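Peptidyl-prolyl cis-trans isomerase cyclophilin-type (Toxoplasma gondii, PDB 3BO7) probably catalyses the cis-trans isomerisation of peptide bonds preceding proline and so speeds protein folding, as a member of the cyclophilin family. Local coordinates at residues A[6-11]-A[171-176]; A[28-33]-A[87-92]; A[34-39]-A[82-87]; A[40-45]-A[60-65]. All blocks are in the same frame, centred on the assembly; numbering follows the deposited sequence.

Contact 1: A[6-11]-A[171-176]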
loop_
_atom_site.group_PDB
_atom_site.type_symbol
_atom_site.label_atom_id
_atom_site.label_comp_id
_atom_site.label_asym_id
_atom_site.label_seq_id
_atom_site.Cartn_x
_atom_site.Cartn_y
_atom_site.Cartn_z
ATOM N N LYS A 6 -7.033 15.154 4.908
ATOM C CA LYS A 6 -6.605 14.088 4.029
ATOM C C LYS A 6 -5.243 14.401 3.432
ATOM O O LYS A 6 -4.836 15.560 3.384
ATOM C CB LYS A 6 -7.646 13.836 2.935
ATOM C CG LYS A 6 -9.085 14.023 3.404
ATOM C CD LYS A 6 -9.973 12.802 3.164
ATOM C CE LYS A 6 -9.815 11.764 4.244
ATOM N NZ LYS A 6 -11.059 10.943 4.436
ATOM N N GLY A 7 -4.530 13.350 3.035
ATOM C CA GLY A 7 -3.285 13.465 2.290
ATOM C C GLY A 7 -3.545 13.072 0.850
ATOM O O GLY A 7 -4.464 12.311 0.579
ATOM N N TYR A 8 -2.758 13.611 -0.080
ATOM C CA TYR A 8 -2.887 13.274 -1.508
ATOM C C TYR A 8 -1.529 12.975 -2.112
ATOM O O TYR A 8 -0.551 13.681 -1.840
ATOM C CB TYR A 8 -3.636 14.376 -2.279
ATOM C CG TYR A 8 -5.055 14.545 -1.770
ATOM C CD1 TYR A 8 -6.061 13.686 -2.193
ATOM C CD2 TYR A 8 -5.372 15.519 -0.822
ATOM C CE1 TYR A 8 -7.348 13.804 -1.710
ATOM C CE2 TYR A 8 -6.663 15.641 -0.324
ATOM C CZ TYR A 8 -7.645 14.779 -0.779
ATOM O OH TYR A 8 -8.938 14.871 -0.311
ATOM N N LEU A 9 -1.464 11.908 -2.908
ATOM C CA LEU A 9 -0.205 11.463 -3.497
ATOM C C LEU A 9 -0.406 10.667 -4.776
ATOM O O LEU A 9 -1.457 10.058 -4.980
ATOM C CB LEU A 9 0.642 10.659 -2.488
ATOM C CG LEU A 9 0.196 9.319 -1.880
ATOM C CD1 LEU A 9 0.576 8.133 -2.764
ATOM C CD2 LEU A 9 0.833 9.183 -0.515
ATOM N N ARG A 10 0.613 10.684 -5.632
ATOM C CA ARG A 10 0.643 9.840 -6.821
ATOM C C ARG A 10 1.807 8.846 -6.761
ATOM O O ARG A 10 2.966 9.230 -6.565
ATOM C CB ARG A 10 0.733 10.693 -8.086
ATOM C CG ARG A 10 0.641 9.906 -9.383
ATOM C CD ARG A 10 0.814 10.824 -10.578
ATOM N NE ARG A 10 -0.358 11.674 -10.740
ATOM C CZ ARG A 10 -0.364 12.861 -11.337
ATOM N NH1 ARG A 10 0.748 13.353 -11.838
ATOM N NH2 ARG A 10 -1.496 13.549 -11.432
ATOM N N ILE A 11 1.482 7.568 -6.914
ATOM C CA ILE A 11 2.495 6.526 -7.068
ATOM C C ILE A 11 2.731 6.344 -8.563
ATOM O O ILE A 11 1.801 5.988 -9.293
ATOM C CB ILE A 11 2.050 5.180 -6.426
ATOM C CG1 ILE A 11 1.959 5.314 -4.902
ATOM C CG2 ILE A 11 3.009 4.048 -6.803
ATOM C CD1 ILE A 11 1.433 4.056 -4.172
ATOM N N VAL A 171 4.085 13.465 -3.495
ATOM C CA VAL A 171 3.151 13.883 -2.462
ATOM C C VAL A 171 2.675 15.306 -2.759
ATOM O O VAL A 171 3.477 16.225 -2.859
ATOM C CB VAL A 171 3.760 13.767 -1.039
ATOM C CG1 VAL A 171 2.756 14.208 0.011
ATOM C CG2 VAL A 171 4.214 12.332 -0.764
ATOM N N PHE A 172 1.362 15.459 -2.916
ATOM C CA PHE A 172 0.746 16.746 -3.224
ATOM C C PHE A 172 0.215 17.433 -1.977
ATOM O O PHE A 172 -0.052 18.634 -1.994
ATOM C CB PHE A 172 -0.401 16.570 -4.228
ATOM C CG PHE A 172 0.048 16.152 -5.590
ATOM C CD1 PHE A 172 0.460 17.099 -6.524
ATOM C CD2 PHE A 172 0.063 14.809 -5.945
ATOM C CE1 PHE A 172 0.884 16.703 -7.792
ATOM C CE2 PHE A 172 0.473 14.409 -7.208
ATOM C CZ PHE A 172 0.889 15.353 -8.129
ATOM N N LYS A 173 0.023 16.663 -0.907
ATOM C CA LYS A 173 -0.441 17.213 0.367
ATOM C C LYS A 173 -0.194 16.254 1.525
ATOM O O LYS A 173 -0.695 15.129 1.550
ATOM C CB LYS A 173 -1.923 17.596 0.314
ATOM C CG LYS A 173 -2.358 18.393 1.520
ATOM C CD LYS A 173 -3.851 18.446 1.626
ATOM C CE LYS A 173 -4.282 19.273 2.828
ATOM N NZ LYS A 173 -5.743 19.098 3.046
ATOM N N ASN A 174 0.594 16.718 2.479
ATOM C CA ASN A 174 0.817 15.989 3.698
ATOM C C ASN A 174 0.313 16.846 4.842
ATOM O O ASN A 174 0.900 17.877 5.129
ATOM C CB ASN A 174 2.304 15.664 3.856
ATOM C CG ASN A 174 2.659 15.237 5.251
ATOM O OD1 ASN A 174 1.787 15.007 6.083
ATOM N ND2 ASN A 174 3.944 15.137 5.524
ATOM N N PRO A 175 -0.787 16.426 5.491
ATOM C CA PRO A 175 -1.377 17.235 6.563
ATOM C C PRO A 175 -0.645 17.185 7.921
ATOM O O PRO A 175 -1.079 17.837 8.869
ATOM C CB PRO A 175 -2.796 16.674 6.677
ATOM C CG PRO A 175 -2.671 15.242 6.227
ATOM C CD PRO A 175 -1.545 15.183 5.240
ATOM N N PHE A 176 0.458 16.441 8.013
ATOM C CA PHE A 176 1.231 16.369 9.260
ATOM C C PHE A 176 2.500 17.217 9.199
ATOM O O PHE A 176 2.466 18.379 8.797
ATOM C CB PHE A 176 1.600 14.921 9.591
ATOM C CG PHE A 176 0.434 13.985 9.583
ATOM C CD1 PHE A 176 0.206 13.156 8.488
ATOM C CD2 PHE A 176 -0.439 13.935 10.664
ATOM C CE1 PHE A 176 -0.877 12.292 8.470
ATOM C CE2 PHE A 176 -1.527 13.072 10.660
ATOM C CZ PHE A 176 -1.751 12.250 9.558
HETATM O O HOH W 1 -7.952 17.505 2.688
#
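Tyr8 and Lys173 form an antiparallel hydrogen-bonded pair at which the segment after strand 166-171 meets the first strand of the cyclophilin barrel. Tyr8 N gives its hydrogen to Lys173 O at 3.0 Å. Tyr8 O takes two donors, Phe172 N at 2.8 Å and Lys173 N at 3.2 Å; two consecutive residues thus face one, a classic beta bulge that shifts the register by one before Leu9 pairs with Val171. The tight part is the backbone itself: Gly7 CA lies 3.2 Å from Lys173 O in a CA-H...O contact, and Pro175 sets CG 3.6 Å from Lys6 O. The face carrying Tyr8 and Lys173 is looser and partly open to solvent. There the extended Lys173 chain runs beside Tyr8, its CD at the ring edge 4.1 Å from Tyr8 CD2, and its NZ reaches a water. The Phe172 ring receives Arg10 CB in its plane, 3.8 Å from CE2. Arg10 leaves the strand extended (chi1 -175°) and then bends at chi3, which brings Phe172 CZ over the centre of one face of its guanidinium. Polar ends are held by the next strand and the loop after it: Tyr8 OH by Glu21, Arg10 NE by Asn19, and Lys6 NZ by His23 and Asp25. Strand 7-13 thus runs between strands 16-22 and 166-171, while Leu9 and Val171, on the face away from Tyr8, pack against Leu35 of helix 28-39, where Leu9 also meets Phe34.

Contact 2: A[28-33]-A[87-92]. With SO4 (sulfate ion), chain I; EDO (1,2-ethanediol), chain N.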
loop_
_atom_site.group_PDB
_atom_site.type_symbol
_atom_site.label_atom_id
_atom_site.label_comp_id
_atom_site.label_asym_id
_atom_site.label_seq_id
_atom_site.Cartn_x
_atom_site.Cartn_y
_atom_site.Cartn_z
ATOM N N PRO A 28 -4.551 8.199 11.181
ATOM C CA PRO A 28 -3.424 9.139 11.236
ATOM C C PRO A 28 -2.037 8.507 11.311
ATOM O O PRO A 28 -1.127 8.961 10.619
ATOM C CB PRO A 28 -3.702 9.958 12.512
ATOM C CG PRO A 28 -4.753 9.188 13.266
ATOM C CD PRO A 28 -5.540 8.484 12.243
ATOM N N ARG A 29 -1.868 7.472 12.131
ATOM C CA ARG A 29 -0.538 6.871 12.333
ATOM C C ARG A 29 -0.023 6.170 11.080
ATOM O O ARG A 29 1.159 6.283 10.734
ATOM C CB ARG A 29 -0.557 5.907 13.519
ATOM C CG ARG A 29 -0.871 6.578 14.843
ATOM C CD ARG A 29 0.358 6.639 15.733
ATOM N NE ARG A 29 1.152 7.846 15.554
ATOM C CZ ARG A 29 2.427 7.967 15.923
ATOM N NH1 ARG A 29 3.072 6.942 16.472
ATOM N NH2 ARG A 29 3.064 9.117 15.715
ATOM N N ALA A 30 -0.918 5.461 10.395
ATOM C CA ALA A 30 -0.566 4.759 9.167
ATOM C C ALA A 30 -0.256 5.731 8.028
ATOM O O ALA A 30 0.650 5.491 7.231
ATOM C CB ALA A 30 -1.674 3.770 8.773
ATOM N N CYS A 31 -1.005 6.830 7.961
ATOM C CA CYS A 31 -0.791 7.859 6.942
ATOM C C CYS A 31 0.509 8.597 7.204
ATOM O O CYS A 31 1.319 8.790 6.291
ATOM C CB CYS A 31 -1.957 8.830 6.917
ATOM S SG CYS A 31 -3.462 8.065 6.356
ATOM N N ASP A 32 0.713 8.976 8.461
ATOM C CA ASP A 32 1.946 9.634 8.889
ATOM C C ASP A 32 3.188 8.798 8.585
ATOM O O ASP A 32 4.129 9.279 7.949
ATOM C CB ASP A 32 1.878 9.951 10.377
ATOM C CG ASP A 32 2.850 11.023 10.783
ATOM O OD1 ASP A 32 3.563 11.553 9.898
ATOM O OD2 ASP A 32 2.893 11.343 11.992
ATOM N N SER A 33 3.179 7.542 9.025
ATOM C CA SER A 33 4.270 6.612 8.736
ATOM C C SER A 33 4.581 6.570 7.249
ATOM O O SER A 33 5.750 6.667 6.849
ATOM C CB SER A 33 3.923 5.204 9.232
ATOM O OG SER A 33 4.942 4.285 8.885
ATOM N N ALA A 87 9.973 1.083 14.510
ATOM C CA ALA A 87 9.206 0.028 15.174
ATOM C C ALA A 87 7.805 -0.106 14.560
ATOM O O ALA A 87 7.302 0.856 13.983
ATOM C CB ALA A 87 9.114 0.305 16.660
ATOM N N PRO A 88 7.177 -1.301 14.668
ATOM C CA PRO A 88 5.801 -1.450 14.189
ATOM C C PRO A 88 4.833 -0.571 14.949
ATOM O O PRO A 88 5.080 -0.250 16.108
ATOM C CB PRO A 88 5.488 -2.930 14.455
ATOM C CG PRO A 88 6.472 -3.351 15.477
ATOM C CD PRO A 88 7.706 -2.575 15.197
ATOM N N PHE A 89 3.738 -0.186 14.301
ATOM C CA PHE A 89 2.722 0.622 14.963
ATOM C C PHE A 89 1.379 -0.098 15.021
ATOM O O PHE A 89 1.133 -1.061 14.279
ATOM C CB PHE A 89 2.604 2.031 14.341
ATOM C CG PHE A 89 2.299 2.032 12.875
ATOM C CD1 PHE A 89 0.974 2.041 12.419
ATOM C CD2 PHE A 89 3.321 2.028 11.946
ATOM C CE1 PHE A 89 0.688 2.039 11.061
ATOM C CE2 PHE A 89 3.044 2.028 10.589
ATOM C CZ PHE A 89 1.726 2.034 10.142
ATOM N N GLU A 90 0.525 0.376 15.926
ATOM C CA GLU A 90 -0.750 -0.256 16.215
ATOM C C GLU A 90 -1.764 -0.102 15.086
ATOM O O GLU A 90 -1.673 0.808 14.251
ATOM C CB GLU A 90 -1.317 0.278 17.528
ATOM C CG GLU A 90 -0.496 -0.125 18.756
ATOM C CD GLU A 90 -1.135 0.285 20.079
ATOM O OE1 GLU A 90 -0.502 0.061 21.146
ATOM O OE2 GLU A 90 -2.268 0.822 20.056
ATOM N N ASP A 91 -2.721 -1.014 15.062
ATOM C CA ASP A 91 -3.778 -0.993 14.074
ATOM C C ASP A 91 -4.724 0.178 14.322
ATOM O O ASP A 91 -4.850 0.669 15.454
ATOM C CB ASP A 91 -4.552 -2.316 14.100
ATOM C CG ASP A 91 -3.704 -3.505 13.657
ATOM O OD1 ASP A 91 -2.956 -3.383 12.656
ATOM O OD2 ASP A 91 -3.796 -4.567 14.315
ATOM N N GLU A 92 -5.373 0.626 13.253
ATOM C CA GLU A 92 -6.364 1.688 13.334
ATOM C C GLU A 92 -7.548 1.303 12.474
ATOM O O GLU A 92 -7.436 1.210 11.250
ATOM C CB GLU A 92 -5.793 3.014 12.859
ATOM C CG GLU A 92 -4.590 3.515 13.646
ATOM C CD GLU A 92 -3.861 4.614 12.913
ATOM O OE1 GLU A 92 -3.225 4.312 11.867
ATOM O OE2 GLU A 92 -3.915 5.769 13.388
HETATM S S SO4 I . 1.561 3.663 17.668
HETATM O O1 SO4 I . 0.643 3.872 16.561
HETATM O O2 SO4 I . 2.828 4.332 17.392
HETATM O O3 SO4 I . 1.006 4.202 18.914
HETATM O O4 SO4 I . 1.760 2.225 17.834
HETATM C C1 EDO N . 6.346 10.540 16.482
HETATM O O1 EDO N . 6.255 9.196 16.968
HETATM C C2 EDO N . 7.784 11.022 16.641
HETATM O O2 EDO N . 8.066 12.094 15.729
#
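Glu92 reaches across to the first turn of helix 28-39 and grips two backbone N-H groups with one carboxylate. Its CB points toward the helix, and with chi2 nearly extended (165°) the chain carries CD to 3.6 Å from both Arg29 N and Arg29 CB. At the tip the two oxygens part: OE2 accepts from Arg29 N at 2.9 Å through its syn lone pair, with an N-H...O angle of 160°. OE1 accepts from Ala30 N at 3.0 Å, again on the syn side but 17° out of the carboxylate plane. OE2 also touches the Pro28 ring, 3.4 Å from CD. Beside it the Phe89 ring packs on the same turn, CE1 3.5 Å from Ala30 CA and CE2 3.4 Å from Ser33 OG, whose polar partner is Gly82 N; Arg29 O lies over one ring face near the rim. The Arg29 chain bends at chi2 and chi3 away from Glu92, so that NH1 donates to a sulfate oxygen, O2, at 2.8 Å. Glu90 N binds another oxygen of this ion, which probably comes from the crystallisation liquor. Thr134, which holds Glu92 N, and Phe136 flank Ala30. A carboxylate from a distant loop accepting first-turn N-H groups probably suits the positive end of the helix dipole, and here it joins helix 28-39 of the cyclophilin fold to the long connection between strands 56-59 and 104-107.

Contact 3: A[34-39]-A[82-87]. With EDO (1,2-ethanediol), chain N.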
loop_
_atom_site.group_PDB
_atom_site.type_symbol
_atom_site.label_atom_id
_atom_site.label_comp_id
_atom_site.label_asym_id
_atom_site.label_seq_id
_atom_site.Cartn_x
_atom_site.Cartn_y
_atom_site.Cartn_z
ATOM N N PHE A 34 3.529 6.423 6.440
ATOM C CA PHE A 34 3.661 6.242 5.000
ATOM C C PHE A 34 4.319 7.469 4.366
ATOM O O PHE A 34 5.231 7.339 3.539
ATOM C CB PHE A 34 2.281 5.976 4.382
ATOM C CG PHE A 34 2.326 5.493 2.952
ATOM C CD1 PHE A 34 2.449 4.136 2.665
ATOM C CD2 PHE A 34 2.244 6.392 1.891
ATOM C CE1 PHE A 34 2.485 3.676 1.340
ATOM C CE2 PHE A 34 2.288 5.939 0.561
ATOM C CZ PHE A 34 2.409 4.578 0.293
ATOM N N LEU A 35 3.852 8.652 4.782
ATOM C CA LEU A 35 4.329 9.935 4.271
ATOM C C LEU A 35 5.743 10.222 4.739
ATOM O O LEU A 35 6.551 10.765 3.982
ATOM C CB LEU A 35 3.359 11.077 4.642
ATOM C CG LEU A 35 1.981 11.029 3.947
ATOM C CD1 LEU A 35 0.956 11.934 4.625
ATOM C CD2 LEU A 35 2.069 11.361 2.457
ATOM N N ARG A 36 6.056 9.840 5.970
ATOM C CA ARG A 36 7.443 9.927 6.449
ATOM C C ARG A 36 8.398 9.060 5.617
ATOM O O ARG A 36 9.555 9.438 5.411
ATOM C CB ARG A 36 7.551 9.592 7.936
ATOM C CG ARG A 36 6.939 10.653 8.852
ATOM C CD ARG A 36 7.212 10.369 10.307
ATOM N NE ARG A 36 6.194 10.942 11.182
ATOM C CZ ARG A 36 6.394 11.242 12.464
ATOM N NH1 ARG A 36 7.584 11.039 13.010
ATOM N NH2 ARG A 36 5.413 11.754 13.202
ATOM N N LEU A 37 7.901 7.926 5.120
ATOM C CA LEU A 37 8.680 7.022 4.266
ATOM C C LEU A 37 8.784 7.555 2.844
ATOM O O LEU A 37 9.849 7.471 2.228
ATOM C CB LEU A 37 8.076 5.606 4.254
ATOM C CG LEU A 37 8.184 4.739 5.514
ATOM C CD1 LEU A 37 7.376 3.467 5.345
ATOM C CD2 LEU A 37 9.625 4.415 5.851
ATOM N N CYS A 38 7.672 8.090 2.328
ATOM C CA CYS A 38 7.683 8.845 1.067
ATOM C C CYS A 38 8.733 9.971 1.076
ATOM O O CYS A 38 9.404 10.204 0.067
ATOM C CB CYS A 38 6.299 9.423 0.753
ATOM S SG CYS A 38 5.075 8.202 0.265
ATOM N N ALA A 39 8.875 10.645 2.218
ATOM C CA ALA A 39 9.814 11.758 2.363
ATOM C C ALA A 39 11.259 11.360 2.048
ATOM O O ALA A 39 11.961 12.088 1.337
ATOM C CB ALA A 39 9.709 12.372 3.763
ATOM N N GLY A 82 7.667 4.493 9.167
ATOM C CA GLY A 82 8.218 5.827 8.951
ATOM C C GLY A 82 8.644 6.586 10.200
ATOM O O GLY A 82 9.281 7.626 10.090
ATOM N N PHE A 83 8.287 6.076 11.378
ATOM C CA PHE A 83 8.609 6.712 12.659
ATOM C C PHE A 83 10.075 6.512 13.086
ATOM O O PHE A 83 10.717 5.562 12.644
ATOM C CB PHE A 83 7.643 6.212 13.737
ATOM C CG PHE A 83 6.177 6.451 13.400
ATOM C CD1 PHE A 83 5.674 7.750 13.277
ATOM C CD2 PHE A 83 5.306 5.378 13.211
ATOM C CE1 PHE A 83 4.328 7.975 12.959
ATOM C CE2 PHE A 83 3.957 5.590 12.903
ATOM C CZ PHE A 83 3.467 6.897 12.778
ATOM N N PRO A 84 10.634 7.433 13.906
ATOM C CA PRO A 84 11.999 7.208 14.432
ATOM C C PRO A 84 12.169 5.874 15.156
ATOM O O PRO A 84 11.411 5.558 16.069
ATOM C CB PRO A 84 12.218 8.379 15.409
ATOM C CG PRO A 84 10.879 9.027 15.597
ATOM C CD PRO A 84 10.098 8.741 14.336
ATOM N N GLY A 85 13.164 5.102 14.742
ATOM C CA GLY A 85 13.399 3.785 15.321
ATOM C C GLY A 85 12.849 2.680 14.439
ATOM O O GLY A 85 13.333 1.550 14.485
ATOM N N GLY A 86 11.831 3.007 13.642
ATOM C CA GLY A 86 11.250 2.073 12.678
ATOM C C GLY A 86 10.396 0.957 13.256
ATOM O O GLY A 86 10.108 -0.004 12.568
ATOM N N ALA A 87 9.973 1.083 14.510
ATOM C CA ALA A 87 9.206 0.028 15.174
ATOM C C ALA A 87 7.805 -0.106 14.560
ATOM O O ALA A 87 7.302 0.856 13.983
ATOM C CB ALA A 87 9.114 0.305 16.660
HETATM C C1 EDO N . 6.346 10.540 16.482
HETATM O O1 EDO N . 6.255 9.196 16.968
HETATM C C2 EDO N . 7.784 11.022 16.641
HETATM O O2 EDO N . 8.066 12.094 15.729
#
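Arg36 and Leu37 of helix 28-39 receive Gly82 between them, at a loop that continues into a type II beta turn, Phe83 to Gly86, on the surface of the cyclophilin fold. Gly82 CA rests 3.6 Å from Leu37 CG, while Gly82 O lies 3.4 Å from Arg36 CB and equally near its CD. Gly82 thus lets the loop backbone lie directly on the helix. Farther out, Arg36 stretches from CG to NE (chi2 -173°), which brings its guanidinium to the Phe83 ring. The two planes stand 72° apart: Phe83 CD1 sits over the centre of one guanidinium face, 3.7 Å from Arg36 CZ, and the arginine meets the ring at its edge. Pro84 CD lies alongside NH1.

The next shell fixes these groups. Asp32, one helical turn earlier, makes a salt bridge with Arg36 NH2. Phe83 is also held from the helix side by a cation-pi contact with Arg29, while Gly86 N closes the turn on Phe83 O at 3.0 Å. Outermost, an ethanediol probably left from crystallisation lies at the guanidinium edge, its O2 accepting from Arg36 NH1 at 3.0 Å with an N-H...O angle of 168°.

Contact 4: A[40-45]-A[60-65]. With SO4 (sulfate ion), chain L.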
loop_
_atom_site.group_PDB
_atom_site.type_symbol
_atom_site.label_atom_id
_atom_site.label_comp_id
_atom_site.label_asym_id
_atom_site.label_seq_id
_atom_site.Cartn_x
_atom_site.Cartn_y
_atom_site.Cartn_z
ATOM N N VAL A 40 11.685 10.201 2.549
ATOM C CA VAL A 40 13.057 9.711 2.379
ATOM C C VAL A 40 13.218 8.743 1.199
ATOM O O VAL A 40 14.221 8.017 1.119
ATOM C CB VAL A 40 13.593 9.046 3.666
ATOM C CG1 VAL A 40 13.658 10.050 4.791
ATOM C CG2 VAL A 40 12.734 7.839 4.063
ATOM N N LYS A 41 12.231 8.737 0.300
ATOM C CA LYS A 41 12.248 7.947 -0.953
ATOM C C LYS A 41 12.307 6.413 -0.773
ATOM O O LYS A 41 12.615 5.673 -1.709
ATOM C CB LYS A 41 13.344 8.442 -1.925
ATOM C CG LYS A 41 13.333 9.956 -2.227
ATOM C CD LYS A 41 11.984 10.447 -2.743
ATOM C CE LYS A 41 11.977 11.957 -3.018
ATOM N NZ LYS A 41 12.799 12.338 -4.205
ATOM N N TYR A 42 11.984 5.962 0.434
ATOM C CA TYR A 42 11.886 4.550 0.810
ATOM C C TYR A 42 11.223 3.625 -0.221
ATOM O O TYR A 42 11.697 2.507 -0.446
ATOM C CB TYR A 42 11.136 4.482 2.140
ATOM C CG TYR A 42 10.891 3.114 2.710
ATOM C CD1 TYR A 42 11.798 2.531 3.605
ATOM C CD2 TYR A 42 9.723 2.414 2.396
ATOM C CE1 TYR A 42 11.553 1.278 4.144
ATOM C CE2 TYR A 42 9.479 1.166 2.924
ATOM C CZ TYR A 42 10.386 0.606 3.798
ATOM O OH TYR A 42 10.110 -0.630 4.327
ATOM N N PHE A 43 10.136 4.084 -0.844
ATOM C CA PHE A 43 9.358 3.234 -1.751
ATOM C C PHE A 43 9.892 3.182 -3.185
ATOM O O PHE A 43 9.469 2.331 -3.978
ATOM C CB PHE A 43 7.875 3.622 -1.742
ATOM C CG PHE A 43 7.178 3.326 -0.445
ATOM C CD1 PHE A 43 6.829 2.017 -0.108
ATOM C CD2 PHE A 43 6.874 4.357 0.445
ATOM C CE1 PHE A 43 6.185 1.734 1.101
ATOM C CE2 PHE A 43 6.227 4.091 1.652
ATOM C CZ PHE A 43 5.879 2.774 1.985
ATOM N N ASP A 44 10.810 4.089 -3.512
ATOM C CA ASP A 44 11.439 4.106 -4.827
ATOM C C ASP A 44 12.126 2.773 -5.068
ATOM O O ASP A 44 12.921 2.322 -4.236
ATOM C CB ASP A 44 12.456 5.252 -4.935
ATOM C CG ASP A 44 11.797 6.625 -5.072
ATOM O OD1 ASP A 44 10.581 6.767 -4.771
ATOM O OD2 ASP A 44 12.509 7.568 -5.484
ATOM N N ASP A 45 11.789 2.152 -6.198
ATOM C CA ASP A 45 12.358 0.867 -6.653
ATOM C C ASP A 45 11.765 -0.395 -5.996
ATOM O O ASP A 45 12.103 -1.511 -6.383
ATOM C CB ASP A 45 13.897 0.867 -6.591
ATOM C CG ASP A 45 14.522 1.946 -7.478
ATOM O OD1 ASP A 45 14.021 2.169 -8.607
ATOM O OD2 ASP A 45 15.509 2.578 -7.041
ATOM N N GLY A 60 5.342 -2.587 -1.151
ATOM C CA GLY A 60 5.951 -1.905 -0.005
ATOM C C GLY A 60 7.024 -2.646 0.774
ATOM O O GLY A 60 7.439 -2.190 1.842
ATOM N N ARG A 61 7.468 -3.790 0.258
ATOM C CA ARG A 61 8.469 -4.595 0.951
ATOM C C ARG A 61 9.902 -4.134 0.650
ATOM O O ARG A 61 10.395 -4.297 -0.466
ATOM C CB ARG A 61 8.293 -6.084 0.630
ATOM C CG ARG A 61 9.211 -6.976 1.450
ATOM C CD ARG A 61 8.719 -8.411 1.586
ATOM N NE ARG A 61 9.680 -9.188 2.369
ATOM C CZ ARG A 61 9.645 -9.316 3.695
ATOM N NH1 ARG A 61 8.674 -8.741 4.403
ATOM N NH2 ARG A 61 10.576 -10.031 4.315
ATOM N N ALA A 62 10.555 -3.551 1.653
ATOM C CA ALA A 62 11.938 -3.082 1.527
ATOM C C ALA A 62 12.907 -4.184 1.071
ATOM O O ALA A 62 13.783 -3.945 0.232
ATOM C CB ALA A 62 12.407 -2.474 2.835
ATOM N N GLU A 63 12.719 -5.389 1.609
ATOM C CA GLU A 63 13.558 -6.546 1.299
ATOM C C GLU A 63 13.562 -6.946 -0.181
ATOM O O GLU A 63 14.492 -7.619 -0.633
ATOM C CB GLU A 63 13.149 -7.747 2.156
ATOM C CG GLU A 63 13.441 -7.599 3.658
ATOM C CD GLU A 63 12.371 -6.828 4.426
ATOM O OE1 GLU A 63 11.409 -6.303 3.816
ATOM O OE2 GLU A 63 12.491 -6.748 5.661
ATOM N N LEU A 64 12.533 -6.530 -0.923
ATOM C CA LEU A 64 12.396 -6.879 -2.335
ATOM C C LEU A 64 12.660 -5.706 -3.282
ATOM O O LEU A 64 12.441 -5.813 -4.494
ATOM C CB LEU A 64 11.012 -7.475 -2.607
ATOM C CG LEU A 64 10.669 -8.818 -1.950
ATOM C CD1 LEU A 64 9.230 -9.156 -2.235
ATOM C CD2 LEU A 64 11.582 -9.951 -2.420
ATOM N N ARG A 65 13.128 -4.590 -2.729
ATOM C CA ARG A 65 13.491 -3.420 -3.526
ATOM C C ARG A 65 14.572 -3.750 -4.560
ATOM O O ARG A 65 15.632 -4.295 -4.218
ATOM C CB ARG A 65 13.976 -2.298 -2.614
ATOM C CG ARG A 65 14.012 -0.928 -3.267
ATOM C CD ARG A 65 14.739 0.080 -2.390
ATOM N NE ARG A 65 13.939 0.520 -1.247
ATOM C CZ ARG A 65 14.198 0.217 0.022
ATOM N NH1 ARG A 65 15.239 -0.544 0.342
ATOM N NH2 ARG A 65 13.416 0.681 0.982
HETATM S S SO4 L . 12.510 -11.730 1.497
HETATM O O1 SO4 L . 11.457 -10.791 1.111
HETATM O O2 SO4 L . 13.067 -12.357 0.302
HETATM O O3 SO4 L . 13.584 -11.062 2.229
HETATM O O4 SO4 L . 11.916 -12.749 2.357
#
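The Tyr42 ring carries Arg65 NH2 over one face, 3.6 Å above its plane and offset toward the rim, while Gly60 O lies near its edge. This is where the end of helix 28-39, closed by a Schellman motif with Lys41 at positive phi, meets the loop after strand 56-59 of the cyclophilin barrel. Phe43 turns one face to Tyr42 CD2 and takes Gly60 CA at its edge, 3.8 Å from CE1. The guanidinium of Arg65 stands almost upright on the tyrosine ring, the planes 82° apart, so its edge rather than its face is used. The cation-pi term is long and at most weak; the hold comes from Tyr42 O, which lies in the guanidinium plane and accepts side-on from NE at 3.1 Å and NH2 at 2.9 Å. A bend at chi3 (-75°) turns Arg65 into this grip after its CG has passed Asp45 CB at 3.8 Å and its CD has come close to Asp44 O. The remaining nitrogen, NH1, binds Ser76 O. Asp45 is drawn instead to Lys165. Ser117 OG bonds both Tyr42 OH and Gly60 O, fixing the phenol end, and the Phe43 ring stacks on Phe34 of the helix. Ala62, in the short 3-10 turn 62-64, completes the packing by pressing its CB against the tyrosine, 3.3 Å from Tyr42 OH.

From the N terminus, the chain enters strand 7-13, which contact 1 joins to 171-176, the last modelled residues, closing a loop that contains all the others. Within it, helix 28-39 and the stretch after it pair in reverse order with the long connection between strands 56-59 and 104-107: contact 2 takes residues 28-33 and 87-92, contact 3 takes 34-39 and 82-87, and contact 4 takes 40-45 and 60-65. These three loops nest without crossing. Phe89 packing on Phe83 links contacts 2 and 3, and Leu37 packing on Phe43 links contacts 3 and 4. Phe176 on Pro28, and Asn174 on Leu35, tie contact 1 to the helix.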